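Side-chain contacts in globin (Bacillus anthracis, PDB 5V3T), which probably binds oxygen and other small ligands at its heme, as a group II truncated hemoglobin, and here holds cyanide at the heme iron: residues 10-13 and 17-20; 24-29 and 37-42; 46-51 and 66-71. One frame throughout, in Å; residues are numbered along the deposited sequence.

Contact 1. Residues 10-13 and 17-20; sequences EAIG and CIEI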
loop_
_atom_site.group_PDB
_atom_site.type_symbol
_atom_site.label_atom_id
_atom_site.label_comp_id
_atom_site.label_asym_id
_atom_site.label_seq_id
_atom_site.Cartn_x
_atom_site.Cartn_y
_atom_site.Cartn_z
ATOM N N GLU A 10 -25.124 -1.016 9.234
ATOM C CA GLU A 10 -26.200 -1.645 9.987
ATOM C C GLU A 10 -26.862 -2.738 9.141
ATOM O O GLU A 10 -27.088 -3.861 9.615
ATOM C CB GLU A 10 -27.224 -0.596 10.425
ATOM C CG GLU A 10 -26.681 0.336 11.485
ATOM C CD GLU A 10 -27.607 1.492 11.794
ATOM O OE1 GLU A 10 -28.312 1.965 10.876
ATOM O OE2 GLU A 10 -27.622 1.932 12.960
ATOM N N ALA A 11 -27.146 -2.406 7.885
ATOM C CA ALA A 11 -27.873 -3.288 6.986
ATOM C C ALA A 11 -27.174 -4.634 6.823
ATOM O O ALA A 11 -27.833 -5.658 6.653
ATOM C CB ALA A 11 -28.050 -2.625 5.626
ATOM N N ILE A 12 -25.846 -4.626 6.869
ATOM C CA ILE A 12 -25.057 -5.836 6.597
ATOM C C ILE A 12 -24.918 -6.683 7.869
ATOM O O ILE A 12 -24.454 -7.814 7.823
ATOM C CB ILE A 12 -23.649 -5.495 6.021
ATOM C CG1 ILE A 12 -23.110 -6.667 5.176
ATOM C CG2 ILE A 12 -22.667 -5.106 7.118
ATOM C CD1 ILE A 12 -21.696 -6.416 4.548
ATOM N N GLY A 13 -25.320 -6.128 9.015
ATOM C CA GLY A 13 -25.247 -6.868 10.260
ATOM C C GLY A 13 -24.305 -6.244 11.275
ATOM O O GLY A 13 -24.054 -6.811 12.340
ATOM N N CYS A 17 -20.937 -8.788 11.890
ATOM C CA CYS A 17 -20.814 -9.285 10.529
ATOM C C CYS A 17 -19.474 -8.897 9.916
ATOM O O CYS A 17 -18.829 -9.725 9.295
ATOM C CB CYS A 17 -21.947 -8.780 9.639
ATOM S SG CYS A 17 -21.815 -9.338 7.909
ATOM N N ILE A 18 -19.047 -7.645 10.104
ATOM C CA ILE A 18 -17.753 -7.201 9.566
ATOM C C ILE A 18 -16.588 -8.015 10.137
ATOM O O ILE A 18 -15.653 -8.372 9.403
ATOM C CB ILE A 18 -17.539 -5.691 9.827
ATOM C CG1 ILE A 18 -18.575 -4.881 9.032
ATOM C CG2 ILE A 18 -16.105 -5.258 9.479
ATOM C CD1 ILE A 18 -18.520 -5.121 7.536
ATOM N N GLU A 19 -16.646 -8.324 11.433
ATOM C CA GLU A 19 -15.615 -9.151 12.074
ATOM C C GLU A 19 -15.468 -10.466 11.311
ATOM O O GLU A 19 -14.377 -10.838 10.877
ATOM C CB GLU A 19 -15.961 -9.437 13.542
ATOM C CG GLU A 19 -15.845 -8.236 14.460
ATOM C CD GLU A 19 -14.408 -7.827 14.751
ATOM O OE1 GLU A 19 -13.548 -8.726 14.904
ATOM O OE2 GLU A 19 -14.147 -6.604 14.826
ATOM N N ILE A 20 -16.588 -11.154 11.123
ATOM C CA ILE A 20 -16.579 -12.469 10.498
ATOM C C ILE A 20 -16.256 -12.406 9.009
ATOM O O ILE A 20 -15.533 -13.263 8.492
ATOM C CB ILE A 20 -17.941 -13.168 10.676
ATOM C CG1 ILE A 20 -18.254 -13.327 12.163
ATOM C CG2 ILE A 20 -17.947 -14.519 9.988
ATOM C CD1 ILE A 20 -19.661 -13.820 12.433
#

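Contact 2. Residues 24-29 and 37-42; sequences TFYSYV and PIFPDD. With HEM (protoporphyrin IX containing Fe), chain C; CYN (cyanide ion), chain D.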
loop_
_atom_site.group_PDB
_atom_site.type_symbol
_atom_site.label_atom_id
_atom_site.label_comp_id
_atom_site.label_asym_id
_atom_site.label_seq_id
_atom_site.Cartn_x
_atom_site.Cartn_y
_atom_site.Cartn_z
ATOM N N THR A 24 -12.910 -14.077 7.541
ATOM C CA THR A 24 -13.131 -15.067 6.485
ATOM C C THR A 24 -12.434 -14.636 5.190
ATOM O O THR A 24 -11.770 -15.446 4.535
ATOM C CB THR A 24 -14.633 -15.278 6.224
ATOM O OG1 THR A 24 -15.241 -15.764 7.426
ATOM C CG2 THR A 24 -14.871 -16.273 5.088
ATOM N N PHE A 25 -12.590 -13.364 4.830
ATOM C CA PHE A 25 -11.951 -12.820 3.630
ATOM C C PHE A 25 -10.457 -13.122 3.589
ATOM O O PHE A 25 -9.955 -13.707 2.615
ATOM C CB PHE A 25 -12.176 -11.305 3.535
ATOM C CG PHE A 25 -11.438 -10.662 2.391
ATOM C CD1 PHE A 25 -11.713 -11.029 1.074
ATOM C CD2 PHE A 25 -10.455 -9.716 2.626
ATOM C CE1 PHE A 25 -11.046 -10.440 0.022
ATOM C CE2 PHE A 25 -9.773 -9.137 1.572
ATOM C CZ PHE A 25 -10.061 -9.511 0.264
ATOM N N TYR A 26 -9.744 -12.758 4.653
ATOM C CA TYR A 26 -8.295 -12.935 4.669
ATOM C C TYR A 26 -7.870 -14.376 4.801
ATOM O O TYR A 26 -6.721 -14.714 4.516
ATOM C CB TYR A 26 -7.666 -12.103 5.777
ATOM C CG TYR A 26 -7.591 -10.678 5.344
ATOM C CD1 TYR A 26 -6.800 -10.311 4.253
ATOM C CD2 TYR A 26 -8.325 -9.708 5.983
ATOM C CE1 TYR A 26 -6.737 -9.016 3.833
ATOM C CE2 TYR A 26 -8.274 -8.415 5.564
ATOM C CZ TYR A 26 -7.477 -8.077 4.499
ATOM O OH TYR A 26 -7.450 -6.782 4.128
ATOM N N SER A 27 -8.788 -15.221 5.245
ATOM C CA SER A 27 -8.561 -16.653 5.163
ATOM C C SER A 27 -8.410 -17.024 3.684
ATOM O O SER A 27 -7.472 -17.726 3.314
ATOM C CB SER A 27 -9.702 -17.439 5.827
ATOM O OG SER A 27 -9.431 -18.833 5.848
ATOM N N TYR A 28 -9.315 -16.526 2.837
ATOM C CA TYR A 28 -9.233 -16.826 1.406
ATOM C C TYR A 28 -8.002 -16.170 0.784
ATOM O O TYR A 28 -7.288 -16.795 -0.008
ATOM C CB TYR A 28 -10.507 -16.399 0.660
ATOM C CG TYR A 28 -11.671 -17.361 0.854
ATOM C CD1 TYR A 28 -11.629 -18.645 0.324
ATOM C CD2 TYR A 28 -12.806 -16.987 1.565
ATOM C CE1 TYR A 28 -12.672 -19.533 0.508
ATOM C CE2 TYR A 28 -13.863 -17.870 1.743
ATOM C CZ TYR A 28 -13.793 -19.134 1.206
ATOM O OH TYR A 28 -14.829 -20.023 1.389
ATOM N N VAL A 29 -7.725 -14.930 1.174
ATOM C CA VAL A 29 -6.537 -14.233 0.678
ATOM C C VAL A 29 -5.253 -15.030 0.953
ATOM O O VAL A 29 -4.429 -15.234 0.062
ATOM C CB VAL A 29 -6.404 -12.836 1.316
ATOM C CG1 VAL A 29 -5.035 -12.213 0.952
ATOM C CG2 VAL A 29 -7.562 -11.948 0.880
ATOM N N PRO A 37 1.381 -13.833 -1.687
ATOM C CA PRO A 37 2.782 -13.379 -1.680
ATOM C C PRO A 37 2.992 -11.885 -1.399
ATOM O O PRO A 37 4.054 -11.525 -0.884
ATOM C CB PRO A 37 3.259 -13.707 -3.100
ATOM C CG PRO A 37 2.411 -14.838 -3.528
ATOM C CD PRO A 37 1.059 -14.543 -2.942
ATOM N N ILE A 38 2.023 -11.027 -1.711
ATOM C CA ILE A 38 2.288 -9.597 -1.574
ATOM C C ILE A 38 1.779 -9.059 -0.251
ATOM O O ILE A 38 2.069 -7.925 0.119
ATOM C CB ILE A 38 1.683 -8.785 -2.734
ATOM C CG1 ILE A 38 0.176 -8.965 -2.825
ATOM C CG2 ILE A 38 2.302 -9.205 -4.034
ATOM C CD1 ILE A 38 -0.424 -8.293 -4.045
ATOM N N PHE A 39 1.059 -9.895 0.483
ATOM C CA PHE A 39 0.615 -9.540 1.823
ATOM C C PHE A 39 1.646 -9.879 2.892
ATOM O O PHE A 39 2.477 -10.764 2.696
ATOM C CB PHE A 39 -0.694 -10.250 2.127
ATOM C CG PHE A 39 -1.859 -9.632 1.450
ATOM C CD1 PHE A 39 -2.491 -8.554 2.018
ATOM C CD2 PHE A 39 -2.289 -10.094 0.217
ATOM C CE1 PHE A 39 -3.537 -7.977 1.393
ATOM C CE2 PHE A 39 -3.337 -9.506 -0.427
ATOM C CZ PHE A 39 -3.971 -8.450 0.162
ATOM N N PRO A 40 1.585 -9.179 4.039
ATOM C CA PRO A 40 2.433 -9.572 5.167
ATOM C C PRO A 40 2.114 -11.008 5.564
ATOM O O PRO A 40 0.994 -11.462 5.352
ATOM C CB PRO A 40 2.057 -8.570 6.265
ATOM C CG PRO A 40 1.487 -7.390 5.524
ATOM C CD PRO A 40 0.791 -7.970 4.332
ATOM N N ASP A 41 3.093 -11.717 6.109
ATOM C CA ASP A 41 2.901 -13.116 6.471
ATOM C C ASP A 41 1.810 -13.271 7.530
ATOM O O ASP A 41 0.933 -14.138 7.428
ATOM C CB ASP A 41 4.226 -13.696 6.951
ATOM C CG ASP A 41 5.240 -13.808 5.827
ATOM O OD1 ASP A 41 4.857 -14.277 4.733
ATOM O OD2 ASP A 41 6.406 -13.404 6.027
ATOM N N ASP A 42 1.856 -12.408 8.537
ATOM C CA ASP A 42 0.787 -12.329 9.521
ATOM C C ASP A 42 -0.216 -11.276 9.066
ATOM O O ASP A 42 0.127 -10.104 8.913
ATOM C CB ASP A 42 1.340 -11.994 10.907
ATOM C CG ASP A 42 0.315 -12.186 12.005
ATOM O OD1 ASP A 42 -0.891 -12.095 11.714
ATOM O OD2 ASP A 42 0.712 -12.438 13.163
HETATM C CHA HEM C . -3.404 -2.490 2.514
HETATM C CHB HEM C . -3.192 -5.396 -1.491
HETATM C CHC HEM C . -7.568 -3.681 -2.813
HETATM C CHD HEM C . -8.205 -1.546 1.533
HETATM C C1A HEM C . -2.988 -3.421 1.555
HETATM C C2A HEM C . -1.720 -4.135 1.558
HETATM C C3A HEM C . -1.665 -4.925 0.474
HETATM C C4A HEM C . -2.890 -4.752 -0.289
HETATM C CMA HEM C . -0.497 -5.863 0.083
HETATM C CAA HEM C . -0.641 -4.008 2.660
HETATM C CBA HEM C . -1.208 -4.529 3.982
HETATM C CGA HEM C . -0.634 -3.756 5.139
HETATM O O1A HEM C . 0.398 -3.064 4.939
HETATM O O2A HEM C . -1.204 -3.838 6.259
HETATM C C1B HEM C . -4.353 -5.165 -2.211
HETATM C C2B HEM C . -4.699 -5.731 -3.503
HETATM C C3B HEM C . -5.892 -5.240 -3.866
HETATM C C4B HEM C . -6.361 -4.348 -2.819
HETATM C CMB HEM C . -3.834 -6.710 -4.332
HETATM C CAB HEM C . -6.654 -5.569 -5.167
HETATM C CBB HEM C . -7.393 -4.636 -5.789
HETATM C C1C HEM C . -8.148 -3.076 -1.736
HETATM C C2C HEM C . -9.553 -2.727 -1.607
HETATM C C3C HEM C . -9.727 -2.153 -0.416
HETATM C C4C HEM C . -8.445 -2.093 0.273
HETATM C CMC HEM C . -10.675 -2.972 -2.644
HETATM C CAC HEM C . -11.087 -1.618 0.095
HETATM C CBC HEM C . -11.368 -1.797 1.377
HETATM C C1D HEM C . -6.970 -1.613 2.184
HETATM C C2D HEM C . -6.720 -1.044 3.492
HETATM C C3D HEM C . -5.245 -1.322 3.803
HETATM C C4D HEM C . -4.717 -2.045 2.654
HETATM C CMD HEM C . -7.736 -0.310 4.390
HETATM C CAD HEM C . -4.500 -0.913 5.088
HETATM C CBD HEM C . -3.606 0.280 4.754
HETATM C CGD HEM C . -3.042 0.890 6.011
HETATM O O1D HEM C . -1.845 0.632 6.291
HETATM O O2D HEM C . -3.778 1.625 6.731
HETATM N NA HEM C . -3.672 -3.823 0.406
HETATM N NB HEM C . -5.404 -4.335 -1.830
HETATM N NC HEM C . -7.500 -2.689 -0.569
HETATM N ND HEM C . -5.761 -2.183 1.721
HETATM FE FE HEM C . -5.653 -3.381 0.012
HETATM C C CYN D . -6.326 -4.963 0.997
HETATM N N CYN D . -6.679 -5.954 1.487
#

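Contact 3. Residues 46-51 and 66-71; sequences TARKQK and EEHGHP. With HEM (protoporphyrin IX containing Fe), chain C; SO4 (sulfate ion), chain E.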
loop_
_atom_site.group_PDB
_atom_site.type_symbol
_atom_site.label_atom_id
_atom_site.label_comp_id
_atom_site.label_asym_id
_atom_site.label_seq_id
_atom_site.Cartn_x
_atom_site.Cartn_y
_atom_site.Cartn_z
ATOM N N THR A 46 -3.434 -6.347 9.261
ATOM C CA THR A 46 -4.178 -6.023 8.041
ATOM C C THR A 46 -5.689 -6.250 8.233
ATOM O O THR A 46 -6.512 -5.410 7.847
ATOM C CB THR A 46 -3.676 -6.854 6.847
ATOM O OG1 THR A 46 -2.272 -6.623 6.669
ATOM C CG2 THR A 46 -4.415 -6.475 5.572
ATOM N N ALA A 47 -6.054 -7.379 8.831
ATOM C CA ALA A 47 -7.464 -7.671 9.094
ATOM C C ALA A 47 -8.088 -6.657 10.058
ATOM O O ALA A 47 -9.234 -6.240 9.873
ATOM C CB ALA A 47 -7.622 -9.076 9.645
ATOM N N ARG A 48 -7.334 -6.275 11.089
ATOM C CA ARG A 48 -7.807 -5.299 12.061
ATOM C C ARG A 48 -8.105 -3.987 11.356
ATOM O O ARG A 48 -9.166 -3.387 11.554
ATOM C CB ARG A 48 -6.775 -5.071 13.168
ATOM C CG ARG A 48 -7.302 -4.239 14.334
ATOM C CD ARG A 48 -6.195 -3.877 15.319
ATOM N NE ARG A 48 -5.228 -2.944 14.751
ATOM C CZ ARG A 48 -5.315 -1.620 14.856
ATOM N NH1 ARG A 48 -4.386 -0.843 14.315
ATOM N NH2 ARG A 48 -6.333 -1.070 15.503
ATOM N N LYS A 49 -7.169 -3.564 10.510
ATOM C CA LYS A 49 -7.295 -2.301 9.798
ATOM C C LYS A 49 -8.445 -2.338 8.805
ATOM O O LYS A 49 -9.165 -1.350 8.651
ATOM C CB LYS A 49 -5.975 -1.938 9.091
ATOM C CG LYS A 49 -4.907 -1.408 10.060
ATOM C CD LYS A 49 -3.628 -0.937 9.358
ATOM C CE LYS A 49 -2.828 -2.096 8.794
ATOM N NZ LYS A 49 -1.449 -1.693 8.354
ATOM N N GLN A 50 -8.623 -3.477 8.142
ATOM C CA GLN A 50 -9.685 -3.626 7.153
ATOM C C GLN A 50 -11.063 -3.553 7.817
ATOM O O GLN A 50 -12.011 -3.031 7.238
ATOM C CB GLN A 50 -9.543 -4.948 6.387
ATOM C CG GLN A 50 -10.579 -5.127 5.278
ATOM C CD GLN A 50 -10.340 -4.201 4.103
ATOM O OE1 GLN A 50 -10.821 -3.071 4.056
ATOM N NE2 GLN A 50 -9.560 -4.672 3.155
ATOM N N LYS A 51 -11.175 -4.102 9.021
ATOM C CA LYS A 51 -12.437 -4.024 9.764
ATOM C C LYS A 51 -12.757 -2.580 10.102
ATOM O O LYS A 51 -13.905 -2.153 9.998
ATOM C CB LYS A 51 -12.374 -4.861 11.034
ATOM C CG LYS A 51 -12.269 -6.340 10.763
ATOM C CD LYS A 51 -11.925 -7.082 12.020
ATOM C CE LYS A 51 -11.710 -8.546 11.749
ATOM N NZ LYS A 51 -11.154 -9.205 12.950
ATOM N N GLU A 66 -10.070 8.031 12.252
ATOM C CA GLU A 66 -9.787 8.461 13.620
ATOM C C GLU A 66 -8.388 8.040 14.058
ATOM O O GLU A 66 -7.700 8.796 14.737
ATOM C CB GLU A 66 -10.825 7.906 14.602
ATOM C CG GLU A 66 -12.158 8.646 14.607
ATOM C CD GLU A 66 -12.006 10.145 14.770
ATOM O OE1 GLU A 66 -11.172 10.582 15.593
ATOM O OE2 GLU A 66 -12.731 10.888 14.075
ATOM N N GLU A 67 -7.969 6.840 13.663
ATOM C CA GLU A 67 -6.647 6.342 14.038
ATOM C C GLU A 67 -5.560 6.621 12.992
ATOM O O GLU A 67 -4.499 7.142 13.324
ATOM C CB GLU A 67 -6.691 4.832 14.300
ATOM C CG GLU A 67 -5.316 4.232 14.564
ATOM C CD GLU A 67 -5.364 2.761 14.922
ATOM O OE1 GLU A 67 -6.480 2.218 15.066
ATOM O OE2 GLU A 67 -4.280 2.151 15.056
ATOM N N HIS A 68 -5.851 6.298 11.733
ATOM C CA HIS A 68 -4.835 6.218 10.682
ATOM C C HIS A 68 -4.790 7.421 9.749
ATOM O O HIS A 68 -3.916 7.517 8.886
ATOM C CB HIS A 68 -5.081 4.966 9.830
ATOM C CG HIS A 68 -5.225 3.704 10.625
ATOM N ND1 HIS A 68 -4.152 3.052 11.193
ATOM C CD2 HIS A 68 -6.323 2.981 10.956
ATOM C CE1 HIS A 68 -4.578 1.976 11.826
ATOM N NE2 HIS A 68 -5.892 1.909 11.702
ATOM N N GLY A 69 -5.743 8.327 9.905
ATOM C CA GLY A 69 -5.871 9.462 9.012
ATOM C C GLY A 69 -6.662 9.084 7.768
ATOM O O GLY A 69 -7.293 8.030 7.729
ATOM N N HIS A 70 -6.590 9.921 6.737
ATOM C CA HIS A 70 -7.354 9.702 5.510
ATOM C C HIS A 70 -6.987 8.375 4.827
ATOM O O HIS A 70 -5.805 8.037 4.711
ATOM C CB HIS A 70 -7.134 10.881 4.550
ATOM C CG HIS A 70 -7.739 12.170 5.026
ATOM N ND1 HIS A 70 -7.074 13.376 4.957
ATOM C CD2 HIS A 70 -8.943 12.439 5.587
ATOM C CE1 HIS A 70 -7.843 14.332 5.448
ATOM N NE2 HIS A 70 -8.983 13.790 5.840
ATOM N N PRO A 71 -8.000 7.625 4.368
ATOM C CA PRO A 71 -7.693 6.360 3.694
ATOM C C PRO A 71 -6.820 6.559 2.461
ATOM O O PRO A 71 -5.795 5.891 2.377
ATOM C CB PRO A 71 -9.076 5.805 3.329
ATOM C CG PRO A 71 -10.020 6.434 4.337
ATOM C CD PRO A 71 -9.448 7.797 4.602
HETATM C CHA HEM C . -3.404 -2.490 2.514
HETATM C CHB HEM C . -3.192 -5.396 -1.491
HETATM C CHC HEM C . -7.568 -3.681 -2.813
HETATM C CHD HEM C . -8.205 -1.546 1.533
HETATM C C1A HEM C . -2.988 -3.421 1.555
HETATM C C2A HEM C . -1.720 -4.135 1.558
HETATM C C3A HEM C . -1.665 -4.925 0.474
HETATM C C4A HEM C . -2.890 -4.752 -0.289
HETATM C CMA HEM C . -0.497 -5.863 0.083
HETATM C CAA HEM C . -0.641 -4.008 2.660
HETATM C CBA HEM C . -1.208 -4.529 3.982
HETATM C CGA HEM C . -0.634 -3.756 5.139
HETATM O O1A HEM C . 0.398 -3.064 4.939
HETATM O O2A HEM C . -1.204 -3.838 6.259
HETATM C C1B HEM C . -4.353 -5.165 -2.211
HETATM C C2B HEM C . -4.699 -5.731 -3.503
HETATM C C3B HEM C . -5.892 -5.240 -3.866
HETATM C C4B HEM C . -6.361 -4.348 -2.819
HETATM C CMB HEM C . -3.834 -6.710 -4.332
HETATM C CAB HEM C . -6.654 -5.569 -5.167
HETATM C CBB HEM C . -7.393 -4.636 -5.789
HETATM C C1C HEM C . -8.148 -3.076 -1.736
HETATM C C2C HEM C . -9.553 -2.727 -1.607
HETATM C C3C HEM C . -9.727 -2.153 -0.416
HETATM C C4C HEM C . -8.445 -2.093 0.273
HETATM C CMC HEM C . -10.675 -2.972 -2.644
HETATM C CAC HEM C . -11.087 -1.618 0.095
HETATM C CBC HEM C . -11.368 -1.797 1.377
HETATM C C1D HEM C . -6.970 -1.613 2.184
HETATM C C2D HEM C . -6.720 -1.044 3.492
HETATM C C3D HEM C . -5.245 -1.322 3.803
HETATM C C4D HEM C . -4.717 -2.045 2.654
HETATM C CMD HEM C . -7.736 -0.310 4.390
HETATM C CAD HEM C . -4.500 -0.913 5.088
HETATM C CBD HEM C . -3.606 0.280 4.754
HETATM C CGD HEM C . -3.042 0.890 6.011
HETATM O O1D HEM C . -1.845 0.632 6.291
HETATM O O2D HEM C . -3.778 1.625 6.731
HETATM N NA HEM C . -3.672 -3.823 0.406
HETATM N NB HEM C . -5.404 -4.335 -1.830
HETATM N NC HEM C . -7.500 -2.689 -0.569
HETATM N ND HEM C . -5.761 -2.183 1.721
HETATM FE FE HEM C . -5.653 -3.381 0.012
HETATM S S SO4 E . -0.843 2.608 11.570
HETATM O O1 SO4 E . -1.795 3.574 11.026
HETATM O O2 SO4 E . 0.127 3.311 12.407
HETATM O O3 SO4 E . -0.147 1.943 10.471
HETATM O O4 SO4 E . -1.549 1.608 12.369
#

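Contact 1. Residues 10-13 and 17-20
Ile-12 and Gly-13 meet Cys-17 and Ile-18 in a small, mostly apolar contact at a helix-to-helix corner, where the short first helix gives way at Gly-13 and the chain swings into helix 14-31; Cys-17 also lies against the carbonyl oxygen of Ile-12. Only three residues separate the segments, and their closest alpha carbons, Gly-13 CA and Cys-17 CA, are 5.1 Å apart.

Cys-17 reaches back over this turn. Its sulfur lies trans to its own backbone nitrogen (chi1 178°), which directs it to the carbonyl end of Ile-12: Cys-17 SG is 3.0 Å from Ile-12 O, and Cys-17 CB is 3.2 Å from the same oxygen. On the flank of the isoleucine, Cys-17 SG lies 4.0 Å from Ile-12 CG1. A small side chain suits a place this close to the backbone.

CG2, the other branch of Ile-12, meets the end of Ile-18, with Ile-12 CG2 and Ile-18 CD1 4.2 Å apart and the two side chains crossing at about a right angle. Branched aliphatic chains fit here because each has a second face to cover: Ile-12 also touches Val-103, in the loop before helix 105-122, and Ile-107 on that helix, while Ile-18 packs on Leu-58 and on Lys-51 and Thr-55 of helix 44-57.

Gly-13 makes the corner possible. At its positive phi of 117°, glycine has no beta carbon to press on the carbonyl oxygen of Ile-12 or on Cys-17 CB. Its amide bonds back to Glu-10 O (Gly-13 N to Glu-10 O, 2.9 Å), one of two bonds into the last turn. Such a helix end, closed by a glycine of positive phi, is a Schellman motif, here joining the first short helix of a truncated globin to the long helix that follows.

Contact 2. Residues 24-29 and 37-42
Residues 24-29 of helix 14-31 and the irregular chain 37-42 lie side by side without a backbone hydrogen bond between them; Val-29 CA and Phe-39 CA, the closest pair, are 8.6 Å apart. Side chains make the contact, and together they build part of the distal heme pocket of this truncated globin. The Phe-39 ring is sandwiched. Over one face lies Val-29 CG1, in a CH-pi contact 3.8 Å from the ring centroid and 27° off its normal; over the opposite face lies the heme methyl CMA. Val-29 points its CG1 branch there by setting it trans to the backbone nitrogen (chi1 171°). A flat, apolar ring suits this slot, lying between helix and porphyrin, with Phe-39 CZ 3.6 Å from heme CHB.

Tyr-26 approaches with the edge of its ring toward the phenylalanine, so that Tyr-26 CE1 is 4.2 Å from Phe-39 CE1. Phe-25 CD2 lies over the centre of one tyrosine face. The rings of Phe-25, Tyr-26 and Phe-39 all turn an edge to the cyanide N, and the cyanide carbon faces the heme iron. The tyrosine hydroxyl is the polar group here: Tyr-26 OH donates a hydrogen bond of 2.9 Å to the cyanide N.

Contact 3. Residues 46-51 and 66-71
Lys-49 brings CG, the first methylene past CB, obliquely to the His-68 ring, with Lys-49 CG 3.8 Å from His-68 NE2 and the two side chains crossing at about a right angle. Beyond that contact the lysine bends at chi3 (-71°) and carries its amine to the heme. There Lys-49 NZ donates hydrogen bonds to both propionates, 3.0 Å to heme O2A and 3.1 Å to heme O1D. Lysine suits the place because its methylenes can pack on the imidazole while its charge meets two carboxylates. Thr-46 OG1 gives O2A a second hydrogen bond.

Farther out, Arg-48 and Glu-67 reach toward each other from opposite directions and pair as a salt bridge. Arg-48 NH1 donates to Glu-67 OE2 (3.1 Å, 164° at the hydrogen) nearly within the guanidinium plane, meeting the oxygen on its syn side but 27° out of the carboxylate plane, while a weak bond runs from NH2 to OE1. Both have stronger partners: Glu-45 for Arg-48, and Gln-52 for Glu-67. Gln-52 also binds His-68 NE2.

Glu-67 CG sits over one face of the histidine ring, NH1 of Arg-48 lies at its edge, and ND1 faces a sulfate, probably from the crystallisation liquor, at a distance too short to be trusted. Arg-114 of the second subunit also binds that sulfate.

The contact therefore fastens helix 44-57 to the end of helix 63-68 beside the propionate edge of the heme, where Lys-49 also packs on Arg-114 of the second subunit.

The three contacts follow one another along the chain, and the heme lies nearest the later two. Contact 2 lines the cyanide side of the porphyrin and contact 3 its propionate edge, with centres about 16 Å apart. They join through Tyr-26 OH and Gln-50 NE2, 3.1 Å apart and probably hydrogen-bonded, so that helix 44-57 backs the tyrosine that holds the cyanide. Contact 1 stands farther off, its centre about 20 Å from that of contact 2 and about 17 Å from that of contact 3. It shares helix 14-31 with contact 2, and Glu-19 OE1 reaches Lys-51 NZ of contact 3 in a 3.1 Å salt bridge.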